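PDB 5MQR: beta-L-arabinobiosidase from Bacteroides thetaiotaomicron, which hydrolyses glycosidic bonds in plant pectin, acting as a beta-L-arabinobiosidase or arabinofuranosidase, and possibly also has exo-alpha-sialidase activity. Local coordinates for residues Y74-M79 / S390-K395; F87-L92 / E396-S401; N793-Q798 / T821-M826; F750-A755 / Y827-A832. All coordinates share one frame; numbering follows the deposited sequence.

Interaction 1 of 4, residues Y74-M79 / S390-K395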
# COMPACT_ATOMS: atom_id res chain seq x y z
N TYR A 74 -0.92 12.10 39.89
CA TYR A 74 -0.15 12.83 38.90
C TYR A 74 0.94 11.90 38.39
O TYR A 74 1.86 11.57 39.13
CB TYR A 74 0.49 14.11 39.47
CG TYR A 74 1.38 14.83 38.47
CD1 TYR A 74 0.83 15.67 37.52
CD2 TYR A 74 2.76 14.65 38.47
CE1 TYR A 74 1.63 16.33 36.60
CE2 TYR A 74 3.57 15.30 37.55
CZ TYR A 74 2.99 16.13 36.61
OH TYR A 74 3.78 16.78 35.70
N ASN A 75 0.81 11.49 37.13
CA ASN A 75 1.74 10.56 36.50
C ASN A 75 1.99 11.09 35.09
O ASN A 75 1.02 11.28 34.34
CB ASN A 75 1.14 9.15 36.45
CG ASN A 75 0.74 8.60 37.83
OD1 ASN A 75 1.61 8.17 38.61
ND2 ASN A 75 -0.57 8.60 38.13
N HIS A 76 3.26 11.30 34.70
CA HIS A 76 3.57 12.03 33.46
C HIS A 76 4.98 11.73 32.96
O HIS A 76 5.77 11.06 33.64
CB HIS A 76 3.39 13.52 33.72
CG HIS A 76 3.27 14.38 32.50
ND1 HIS A 76 2.60 13.99 31.36
CD2 HIS A 76 3.68 15.65 32.28
CE1 HIS A 76 2.62 14.98 30.49
NE2 HIS A 76 3.26 16.00 31.02
N GLN A 77 5.28 12.20 31.75
CA GLN A 77 6.63 12.27 31.20
C GLN A 77 7.30 10.90 31.08
O GLN A 77 8.31 10.62 31.76
CB GLN A 77 7.48 13.21 32.03
CG GLN A 77 8.80 13.57 31.37
CD GLN A 77 8.97 15.05 31.22
OE1 GLN A 77 9.24 15.53 30.10
NE2 GLN A 77 8.78 15.80 32.31
N PRO A 78 6.71 10.03 30.23
CA PRO A 78 7.32 8.72 30.07
C PRO A 78 8.58 8.74 29.21
O PRO A 78 8.73 9.62 28.35
CB PRO A 78 6.20 7.90 29.41
CG PRO A 78 5.40 8.89 28.66
CD PRO A 78 5.46 10.16 29.47
N MSE A 79 9.45 7.78 29.48
CA MSE A 79 10.64 7.47 28.67
C MSE A 79 10.56 6.02 28.32
O MSE A 79 9.93 5.22 29.02
CB MSE A 79 11.94 7.73 29.42
CG MSE A 79 12.01 9.13 30.01
SE MSE A 79 12.36 10.43 28.57
CE MSE A 79 11.16 11.89 29.18
N SER A 390 5.45 5.86 23.96
CA SER A 390 4.90 6.12 25.28
C SER A 390 4.29 7.53 25.34
O SER A 390 4.71 8.43 24.62
CB SER A 390 5.98 5.93 26.35
OG SER A 390 6.95 6.98 26.34
N TYR A 391 3.30 7.69 26.21
CA TYR A 391 2.60 8.97 26.45
C TYR A 391 1.71 8.85 27.71
O TYR A 391 1.43 7.75 28.16
CB TYR A 391 1.76 9.39 25.24
CG TYR A 391 0.74 8.38 24.77
CD1 TYR A 391 1.12 7.33 23.94
CD2 TYR A 391 -0.62 8.49 25.10
CE1 TYR A 391 0.19 6.40 23.47
CE2 TYR A 391 -1.56 7.55 24.63
CZ TYR A 391 -1.13 6.50 23.82
OH TYR A 391 -2.03 5.55 23.33
N SER A 392 1.31 9.98 28.27
CA SER A 392 0.37 9.96 29.37
C SER A 392 -0.95 10.44 28.83
O SER A 392 -1.01 11.02 27.74
CB SER A 392 0.85 10.84 30.54
OG SER A 392 0.60 12.23 30.34
N VAL A 393 -2.01 10.17 29.56
CA VAL A 393 -3.30 10.77 29.25
C VAL A 393 -3.70 11.56 30.47
O VAL A 393 -3.76 11.01 31.58
CB VAL A 393 -4.36 9.72 28.88
CG1 VAL A 393 -5.76 10.35 28.84
CG2 VAL A 393 -4.00 9.07 27.55
N ASN A 394 -3.98 12.85 30.26
CA ASN A 394 -4.34 13.81 31.32
C ASN A 394 -3.28 14.01 32.39
O ASN A 394 -3.59 14.51 33.46
CB ASN A 394 -5.65 13.37 32.03
CG ASN A 394 -6.81 13.24 31.08
OD1 ASN A 394 -6.97 14.03 30.17
ND2 ASN A 394 -7.64 12.25 31.31
N LYS A 395 -2.02 13.64 32.14
CA LYS A 395 -1.01 13.54 33.22
C LYS A 395 -1.52 12.72 34.40
O LYS A 395 -1.25 13.03 35.57
CB LYS A 395 -0.57 14.91 33.71
CG LYS A 395 -0.36 15.93 32.61
CD LYS A 395 0.52 17.08 33.11
CE LYS A 395 0.68 18.13 32.02
NZ LYS A 395 1.27 19.41 32.50
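Lys395 lies across the ring of His76 and runs alongside the Tyr74 side chain, and its atoms can be followed outward one by one. Lys395 CB starts beside Tyr74, 3.9 Å from Tyr74 CE1. CG comes up to the ND1 side of the imidazole, and Lys395 CD then sits over one face of His76, 3.7 Å from the ring centroid and only 16° off its normal, a CH-pi contact. Lys395 CE moves on toward His76 NE2 (3.5 Å). The chain is extended beyond CG, which carries NZ past both rings to a salt bridge with Glu98, whose carboxylate also holds Tyr74 OH; NZ bonds Tyr364 O as well. A long aliphatic side chain with a charged tip suits this place, since its methylenes cover the imidazole face and lie along Tyr74 while the ammonium finds an acid.

The edge of the same imidazole is held by Ser392. Ser392 OG, turned between the backbone N and the carbonyl carbon (chi1 80°), lies 2.9 Å from His76 ND1, a hydrogen bond in which either may donate. Asn75 N adds a bond to Lys395 O of 3.0 Å. At the other end the compact ring of Pro78 packs against strand 390-393, with Pro78 CG 3.4 Å from Tyr391 N and Pro78 CB 3.3 Å from Ser390 OG; that hydroxyl is bonded to Arg373 O.

The two strands run antiparallel at 172°, yet belong to different sheets. This is the packing of adjacent blades of the beta-propeller, here through strands 74-83 and 387-393.

Interaction 2 of 4, residues F87-L92 / E396-S401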
# COMPACT_ATOMS: atom_id res chain seq x y z
N PHE A 87 10.93 -4.24 26.90
CA PHE A 87 10.67 -2.82 27.01
C PHE A 87 10.95 -2.36 28.43
O PHE A 87 10.63 -3.08 29.37
CB PHE A 87 9.23 -2.48 26.69
CG PHE A 87 8.84 -2.74 25.27
CD1 PHE A 87 8.28 -3.97 24.90
CD2 PHE A 87 8.97 -1.75 24.31
CE1 PHE A 87 7.88 -4.20 23.60
CE2 PHE A 87 8.57 -1.97 23.01
CZ PHE A 87 8.03 -3.19 22.65
N TYR A 88 11.52 -1.17 28.56
CA TYR A 88 11.66 -0.47 29.82
C TYR A 88 10.97 0.88 29.67
O TYR A 88 11.26 1.65 28.73
CB TYR A 88 13.13 -0.32 30.19
CG TYR A 88 13.74 -1.65 30.56
CD1 TYR A 88 14.22 -2.50 29.59
CD2 TYR A 88 13.79 -2.08 31.87
CE1 TYR A 88 14.75 -3.73 29.92
CE2 TYR A 88 14.32 -3.31 32.22
CZ TYR A 88 14.79 -4.15 31.23
OH TYR A 88 15.33 -5.38 31.53
N TYR A 89 10.06 1.15 30.62
CA TYR A 89 9.12 2.27 30.59
C TYR A 89 9.32 3.00 31.91
O TYR A 89 9.09 2.43 32.99
CB TYR A 89 7.71 1.72 30.45
CG TYR A 89 6.61 2.73 30.19
CD1 TYR A 89 6.20 3.62 31.18
CD2 TYR A 89 5.94 2.78 28.97
CE1 TYR A 89 5.20 4.53 30.96
CE2 TYR A 89 4.91 3.67 28.74
CZ TYR A 89 4.55 4.55 29.73
OH TYR A 89 3.55 5.48 29.53
N GLN A 90 9.78 4.24 31.83
CA GLN A 90 10.07 5.09 32.99
C GLN A 90 9.03 6.20 32.99
O GLN A 90 8.66 6.68 31.92
CB GLN A 90 11.45 5.71 32.84
CG GLN A 90 12.02 6.31 34.09
CD GLN A 90 13.04 7.43 33.85
OE1 GLN A 90 12.72 8.44 33.23
NE2 GLN A 90 14.25 7.27 34.38
N TYR A 91 8.54 6.60 34.16
CA TYR A 91 7.68 7.76 34.28
C TYR A 91 7.83 8.41 35.65
O TYR A 91 8.35 7.80 36.57
CB TYR A 91 6.20 7.41 33.96
CG TYR A 91 5.44 6.60 34.97
CD1 TYR A 91 5.45 5.20 34.93
CD2 TYR A 91 4.69 7.23 35.96
CE1 TYR A 91 4.73 4.45 35.85
CE2 TYR A 91 3.97 6.48 36.90
CZ TYR A 91 4.01 5.10 36.86
OH TYR A 91 3.29 4.38 37.77
N LEU A 92 7.38 9.65 35.76
CA LEU A 92 7.45 10.33 37.02
C LEU A 92 6.10 10.63 37.60
O LEU A 92 5.11 10.68 36.90
CB LEU A 92 8.31 11.58 36.95
CG LEU A 92 7.91 12.74 36.09
CD1 LEU A 92 7.04 13.75 36.83
CD2 LEU A 92 9.23 13.38 35.60
N GLU A 396 -2.23 11.63 34.08
CA GLU A 396 -2.91 10.82 35.10
C GLU A 396 -2.71 9.32 34.89
O GLU A 396 -2.35 8.59 35.81
CB GLU A 396 -4.41 11.15 35.08
CG GLU A 396 -5.23 10.43 36.15
CD GLU A 396 -6.62 11.03 36.33
OE1 GLU A 396 -6.71 12.10 36.96
OE2 GLU A 396 -7.62 10.44 35.85
N ASP A 397 -3.00 8.87 33.67
CA ASP A 397 -2.87 7.47 33.30
C ASP A 397 -1.69 7.32 32.32
O ASP A 397 -1.52 8.16 31.45
CB ASP A 397 -4.17 6.98 32.65
CG ASP A 397 -5.35 7.07 33.59
OD1 ASP A 397 -5.14 6.83 34.79
OD2 ASP A 397 -6.50 7.36 33.14
N MSE A 398 -0.92 6.24 32.46
CA MSE A 398 0.23 5.96 31.58
C MSE A 398 -0.19 4.96 30.53
O MSE A 398 -0.87 3.95 30.83
CB MSE A 398 1.45 5.48 32.36
CG MSE A 398 1.87 6.36 33.53
SE MSE A 398 1.98 8.23 33.02
CE MSE A 398 3.44 8.07 31.72
N TRP A 399 0.17 5.27 29.29
CA TRP A 399 -0.20 4.48 28.12
C TRP A 399 1.02 4.17 27.23
O TRP A 399 2.07 4.85 27.31
CB TRP A 399 -1.20 5.25 27.26
CG TRP A 399 -2.56 5.35 27.79
CD1 TRP A 399 -2.99 6.18 28.78
CD2 TRP A 399 -3.70 4.63 27.34
NE1 TRP A 399 -4.34 6.02 28.96
CE2 TRP A 399 -4.80 5.07 28.11
CE3 TRP A 399 -3.90 3.66 26.35
CZ2 TRP A 399 -6.07 4.56 27.95
CZ3 TRP A 399 -5.19 3.14 26.19
CH2 TRP A 399 -6.26 3.59 26.99
N ILE A 400 0.86 3.17 26.38
CA ILE A 400 1.76 2.93 25.26
C ILE A 400 0.92 2.64 24.00
O ILE A 400 -0.20 2.18 24.10
CB ILE A 400 2.79 1.80 25.58
CG1 ILE A 400 4.08 1.97 24.77
CG2 ILE A 400 2.20 0.39 25.39
CD1 ILE A 400 5.25 1.09 25.23
N SER A 401 1.44 2.97 22.82
CA SER A 401 0.79 2.58 21.58
C SER A 401 1.78 1.86 20.70
O SER A 401 2.93 2.27 20.58
CB SER A 401 0.19 3.77 20.82
OG SER A 401 -1.11 4.09 21.31
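Tyr89 OH donates a short hydrogen bond, 2.7 Å long, to the backbone oxygen Trp399 O, reaching it from above the carbonyl plane by 38°. Seen from the ring, that oxygen lies at the edge and in the plane, as expected for a phenol whose O-H keeps close to its ring. The torsion explains the reach: CG is anti to the backbone N (chi1 -171°), and the ring extends from its own strand across to 397-403. Tyrosine fits because it fills the interface with an aromatic ring and still brings a donor to a buried carbonyl.

Met398, present as selenomethionine, occupies the space next to the phenol. Its chain is bent at chi2 and chi3, which folds the methyl back so that Met398 CE lies 3.4 Å from Tyr89 OH and 3.6 Å from Tyr91 CB.

Strands 87-92 and 397-401 are 9.6 Å apart at their axes, the spacing of two sheets packed face to face. They belong to neighbouring blades of the beta-propeller, and strand 397-403 also pairs with the early strand 52-57, so that an early strand and late strands of the propeller make up one blade, a closure known from many propellers.

Tyr91 turns its ring so that a face meets Met398. Met398 CG lies 3.8 Å from the centroid of the Tyr91 ring, over its centre, a CH-pi contact, while Met398 SE sits obliquely at 4.7 Å from the same centroid, a Met-aromatic contact. Elsewhere on the phenol, Ile400 slides past Tyr89 in the opposite direction and touches the ring edge, Ile400 CD1 lying 4.2 Å from Tyr89 CD2; Leu56 packs against both side chains.

Interaction 3 of 4, residues N793-Q798 / T821-M826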
# COMPACT_ATOMS: atom_id res chain seq x y z
N ASN A 793 7.43 -29.25 -49.97
CA ASN A 793 8.46 -29.38 -48.92
C ASN A 793 7.97 -29.27 -47.45
O ASN A 793 8.76 -29.41 -46.52
CB ASN A 793 9.60 -28.38 -49.17
CG ASN A 793 9.19 -26.91 -48.93
OD1 ASN A 793 8.18 -26.61 -48.29
ND2 ASN A 793 9.99 -26.00 -49.46
N GLY A 794 6.68 -28.98 -47.24
CA GLY A 794 6.10 -28.91 -45.88
C GLY A 794 5.92 -27.51 -45.33
O GLY A 794 5.13 -27.32 -44.40
N LEU A 795 6.65 -26.53 -45.86
CA LEU A 795 6.51 -25.14 -45.41
C LEU A 795 5.16 -24.60 -45.86
O LEU A 795 4.65 -24.99 -46.90
CB LEU A 795 7.61 -24.23 -45.96
CG LEU A 795 9.04 -24.38 -45.39
CD1 LEU A 795 10.02 -23.79 -46.39
CD2 LEU A 795 9.21 -23.74 -44.02
N TYR A 796 4.58 -23.73 -45.03
CA TYR A 796 3.38 -22.99 -45.41
C TYR A 796 3.77 -21.85 -46.36
O TYR A 796 4.88 -21.32 -46.30
CB TYR A 796 2.59 -22.49 -44.17
CG TYR A 796 1.79 -23.60 -43.46
CD1 TYR A 796 2.42 -24.49 -42.59
CD2 TYR A 796 0.43 -23.77 -43.69
CE1 TYR A 796 1.71 -25.51 -41.95
CE2 TYR A 796 -0.28 -24.78 -43.07
CZ TYR A 796 0.36 -25.65 -42.19
OH TYR A 796 -0.33 -26.67 -41.56
N TRP A 797 2.87 -21.53 -47.28
CA TRP A 797 2.97 -20.33 -48.09
C TRP A 797 1.81 -19.44 -47.76
O TRP A 797 0.76 -19.90 -47.32
CB TRP A 797 2.96 -20.61 -49.59
CG TRP A 797 1.72 -21.27 -50.11
CD1 TRP A 797 1.52 -22.61 -50.27
CD2 TRP A 797 0.51 -20.63 -50.53
NE1 TRP A 797 0.27 -22.85 -50.78
CE2 TRP A 797 -0.38 -21.65 -50.95
CE3 TRP A 797 0.08 -19.30 -50.61
CZ2 TRP A 797 -1.67 -21.38 -51.44
CZ3 TRP A 797 -1.21 -19.02 -51.09
CH2 TRP A 797 -2.07 -20.06 -51.49
N GLN A 798 2.00 -18.15 -47.98
CA GLN A 798 0.90 -17.22 -48.01
C GLN A 798 1.25 -16.04 -48.87
O GLN A 798 2.39 -15.57 -48.83
CB GLN A 798 0.58 -16.73 -46.61
CG GLN A 798 -0.67 -15.88 -46.52
CD GLN A 798 -1.95 -16.64 -46.81
OE1 GLN A 798 -2.19 -17.07 -47.93
NE2 GLN A 798 -2.80 -16.76 -45.80
N THR A 821 5.71 -15.36 -41.25
CA THR A 821 4.37 -15.14 -40.71
C THR A 821 3.61 -16.45 -40.53
O THR A 821 3.48 -16.96 -39.40
CB THR A 821 3.52 -14.25 -41.62
OG1 THR A 821 3.64 -14.72 -42.98
CG2 THR A 821 3.97 -12.79 -41.53
N ILE A 822 3.11 -17.01 -41.63
CA ILE A 822 2.19 -18.15 -41.56
C ILE A 822 2.86 -19.40 -40.99
O ILE A 822 2.23 -20.15 -40.26
CB ILE A 822 1.47 -18.45 -42.91
CG1 ILE A 822 0.49 -19.61 -42.74
CG2 ILE A 822 2.46 -18.78 -44.01
CD1 ILE A 822 -0.60 -19.70 -43.80
N ASN A 823 4.15 -19.59 -41.26
CA ASN A 823 4.88 -20.73 -40.67
C ASN A 823 5.00 -20.67 -39.14
O ASN A 823 4.83 -21.69 -38.49
CB ASN A 823 6.24 -20.92 -41.33
CG ASN A 823 6.11 -21.50 -42.72
OD1 ASN A 823 5.76 -22.68 -42.87
ND2 ASN A 823 6.30 -20.66 -43.76
N SER A 824 5.27 -19.49 -38.58
CA SER A 824 5.35 -19.35 -37.14
C SER A 824 3.95 -19.48 -36.53
O SER A 824 3.79 -20.06 -35.47
CB SER A 824 5.95 -18.00 -36.77
OG SER A 824 7.28 -17.89 -37.22
N TYR A 825 2.96 -18.90 -37.21
CA TYR A 825 1.59 -18.95 -36.73
C TYR A 825 1.12 -20.41 -36.61
O TYR A 825 0.49 -20.79 -35.63
CB TYR A 825 0.61 -18.21 -37.66
CG TYR A 825 0.81 -16.73 -37.93
CD1 TYR A 825 1.63 -15.92 -37.15
CD2 TYR A 825 0.10 -16.14 -38.95
CE1 TYR A 825 1.78 -14.57 -37.41
CE2 TYR A 825 0.22 -14.79 -39.23
CZ TYR A 825 1.07 -14.01 -38.47
OH TYR A 825 1.17 -12.67 -38.79
N MSE A 826 1.43 -21.20 -37.62
CA MSE A 826 0.99 -22.60 -37.65
C MSE A 826 1.78 -23.37 -36.63
O MSE A 826 1.20 -24.21 -35.94
CB MSE A 826 1.06 -23.19 -39.04
CG MSE A 826 0.09 -22.47 -39.99
SE MSE A 826 -1.80 -22.61 -39.48
CE MSE A 826 -2.11 -24.50 -39.85
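The side-chain amide of Asn823 crosses the Tyr796 side chain obliquely, its plane 69° from that of the ring, and in this pose it addresses the backbone rather than the phenol. Asn823 OD1 accepts from Tyr796 N at 2.7 Å, and Asn823 ND2 donates to Tyr796 O at 3.0 Å, so one amide grips both polar backbone atoms of a single residue. OD1 is also near the plane of the Tyr796 ring, at its edge, while ND2 has a further acceptor in Arg819 O.

The Met826 side chain, a selenomethionine, crosses that of Tyr796 at about a right angle. Met826 CG stands over the centre of one face, 3.7 Å from the centroid of the Tyr796 ring, and bends at chi2 and chi3 lay Met826 CE against the phenol, 3.6 Å from Tyr796 CZ. SE is oblique to the ring, completing a Met-aromatic contact.

Ile822 also crosses Tyr796 at about a right angle. Ile822 CG2 touches Tyr796 CB at 3.7 Å and Gln798 CB at 3.8 Å, a branched residue wedged against an irregular segment. Leu856 of helix 843-864 packs against Tyr796 too.

In the helical MGH1-like glycoside hydrolase domain this joins the connection after helix 768-788 to helix 820-839. The chemistry implies that the N-H and C=O of Tyr796 in an irregular segment can be buried because the Asn823 amide satisfies both, while Met826 and Ile822 pack on its side chain.

Interaction 4 of 4, residues F750-A755 / Y827-A832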
# COMPACT_ATOMS: atom_id res chain seq x y z
N PHE A 750 -7.41 -14.44 -44.31
CA PHE A 750 -6.25 -14.00 -43.55
C PHE A 750 -5.63 -15.11 -42.72
O PHE A 750 -6.35 -15.94 -42.13
CB PHE A 750 -6.62 -12.82 -42.63
CG PHE A 750 -7.00 -11.57 -43.37
CD1 PHE A 750 -6.03 -10.75 -43.93
CD2 PHE A 750 -8.33 -11.24 -43.56
CE1 PHE A 750 -6.37 -9.60 -44.63
CE2 PHE A 750 -8.68 -10.09 -44.25
CZ PHE A 750 -7.71 -9.28 -44.80
N SER A 751 -4.30 -15.12 -42.69
CA SER A 751 -3.55 -16.03 -41.87
C SER A 751 -4.03 -15.94 -40.43
O SER A 751 -4.57 -14.91 -40.00
CB SER A 751 -2.05 -15.71 -41.92
OG SER A 751 -1.55 -15.74 -43.24
N SER A 752 -3.84 -17.04 -39.70
CA SER A 752 -4.38 -17.19 -38.35
C SER A 752 -3.36 -17.74 -37.35
O SER A 752 -2.72 -18.77 -37.63
CB SER A 752 -5.59 -18.13 -38.38
OG SER A 752 -6.01 -18.43 -37.06
N TRP A 753 -3.25 -17.07 -36.20
CA TRP A 753 -2.65 -17.67 -34.99
C TRP A 753 -3.68 -17.87 -33.90
O TRP A 753 -3.37 -17.85 -32.72
CB TRP A 753 -1.40 -16.93 -34.51
CG TRP A 753 -1.52 -15.57 -33.87
CD1 TRP A 753 -1.60 -15.31 -32.56
CD2 TRP A 753 -1.48 -14.29 -34.53
NE1 TRP A 753 -1.65 -13.97 -32.33
CE2 TRP A 753 -1.56 -13.32 -33.53
CE3 TRP A 753 -1.37 -13.89 -35.85
CZ2 TRP A 753 -1.56 -11.95 -33.81
CZ3 TRP A 753 -1.37 -12.53 -36.14
CH2 TRP A 753 -1.47 -11.58 -35.12
N ASN A 754 -4.91 -18.18 -34.30
CA ASN A 754 -6.02 -18.16 -33.35
C ASN A 754 -6.05 -19.27 -32.34
O ASN A 754 -6.59 -19.07 -31.24
CB ASN A 754 -7.35 -18.09 -34.08
CG ASN A 754 -7.53 -16.78 -34.81
OD1 ASN A 754 -6.91 -15.76 -34.48
ND2 ASN A 754 -8.35 -16.82 -35.85
N ALA A 755 -5.49 -20.43 -32.66
CA ALA A 755 -5.42 -21.48 -31.65
C ALA A 755 -4.45 -21.06 -30.55
O ALA A 755 -4.77 -21.19 -29.38
CB ALA A 755 -5.04 -22.82 -32.23
N TYR A 827 3.08 -23.06 -36.49
CA TYR A 827 3.86 -23.62 -35.37
C TYR A 827 3.14 -23.37 -34.04
O TYR A 827 2.88 -24.30 -33.27
CB TYR A 827 5.28 -23.04 -35.30
CG TYR A 827 5.97 -23.42 -34.03
CD1 TYR A 827 6.53 -24.69 -33.87
CD2 TYR A 827 6.02 -22.54 -32.95
CE1 TYR A 827 7.14 -25.07 -32.68
CE2 TYR A 827 6.63 -22.91 -31.76
CZ TYR A 827 7.19 -24.17 -31.63
OH TYR A 827 7.79 -24.51 -30.44
N GLY A 828 2.82 -22.10 -33.79
CA GLY A 828 2.10 -21.67 -32.60
C GLY A 828 0.77 -22.37 -32.39
O GLY A 828 0.45 -22.79 -31.27
N ASN A 829 -0.01 -22.51 -33.47
CA ASN A 829 -1.33 -23.15 -33.39
C ASN A 829 -1.20 -24.63 -33.07
O ASN A 829 -1.93 -25.16 -32.23
CB ASN A 829 -2.12 -23.00 -34.68
CG ASN A 829 -2.54 -21.58 -34.96
OD1 ASN A 829 -2.75 -20.78 -34.05
ND2 ASN A 829 -2.67 -21.26 -36.24
N ALA A 830 -0.25 -25.26 -33.74
CA ALA A 830 0.09 -26.66 -33.49
C ALA A 830 0.52 -26.87 -32.05
O ALA A 830 0.02 -27.76 -31.38
CB ALA A 830 1.17 -27.13 -34.45
N LYS A 831 1.43 -26.03 -31.56
CA LYS A 831 1.92 -26.17 -30.19
C LYS A 831 0.76 -26.01 -29.20
O LYS A 831 0.64 -26.77 -28.25
CB LYS A 831 2.98 -25.12 -29.88
CG LYS A 831 4.09 -25.61 -28.96
CD LYS A 831 4.59 -24.59 -27.95
CE LYS A 831 4.92 -23.21 -28.55
NZ LYS A 831 5.18 -22.27 -27.41
N ALA A 832 -0.10 -25.03 -29.46
CA ALA A 832 -1.23 -24.72 -28.58
C ALA A 832 -2.25 -25.85 -28.60
O ALA A 832 -2.78 -26.21 -27.56
CB ALA A 832 -1.88 -23.41 -28.97
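Asn829 lays its CB against the methyl of Ala755, 3.8 Å between Asn829 CB and Ala755 CB, and sends its amide into the start of helix 754-765. This is a helix N-terminus supported from a neighbouring helix, 820-839, within the helical MGH1-like glycoside hydrolase domain. Trp753 holds the N-cap position, and an ST turn precedes the helix: Ser752 OG accepts from Asn754 N at 3.0 Å, the hydroxyl being bonded to Glu781 as well.

The two ends of the amide divide the work. Asn829 ND2 donates to Ser752 O at 2.9 Å; the acceptor lies in the amide plane of Asn829, although the donor stands above the plane of that carbonyl. Asn829 OD1 faces the first turn, accepting a hydrogen bond from Asp756 N and a weak, bent one from Ala755 N. Asparagine suits the place because it offers a donor for the carbonyl of the residue before the N-cap and an acceptor for helix N-H groups that lack a partner earlier in the helix.

Alanine, with no more than a methyl, recurs where the two helices come close: besides the Ala755 contact with Asn829, Ala832 CB rests 3.7 Å from Ala755 O.

How the interactions relate
Interactions 1 and 2, with centres 6 Å apart, are two parts of one blade-to-blade interface: strands 74-83 and 86-94 are neighbours in one sheet, 387-393 and 397-403 in the other. Met79 N to Gln90 O (2.8 Å) and Tyr391 OH to Ser401 OG (2.7 Å) link the two contacts, and a calcium ion lies about 4 Å from the side chain of Met79. Interactions 3 and 4 share helix 820-839, their centres 10 Å apart; Gln798 NE2 meets Ser751 OG at 3.0 Å, and a buffer molecule lies about 10 Å from the Gln798 side chain. The centres of interactions 1 and 2 lie about 70 to 81 Å from those of interactions 3 and 4, and the two pairs do not touch.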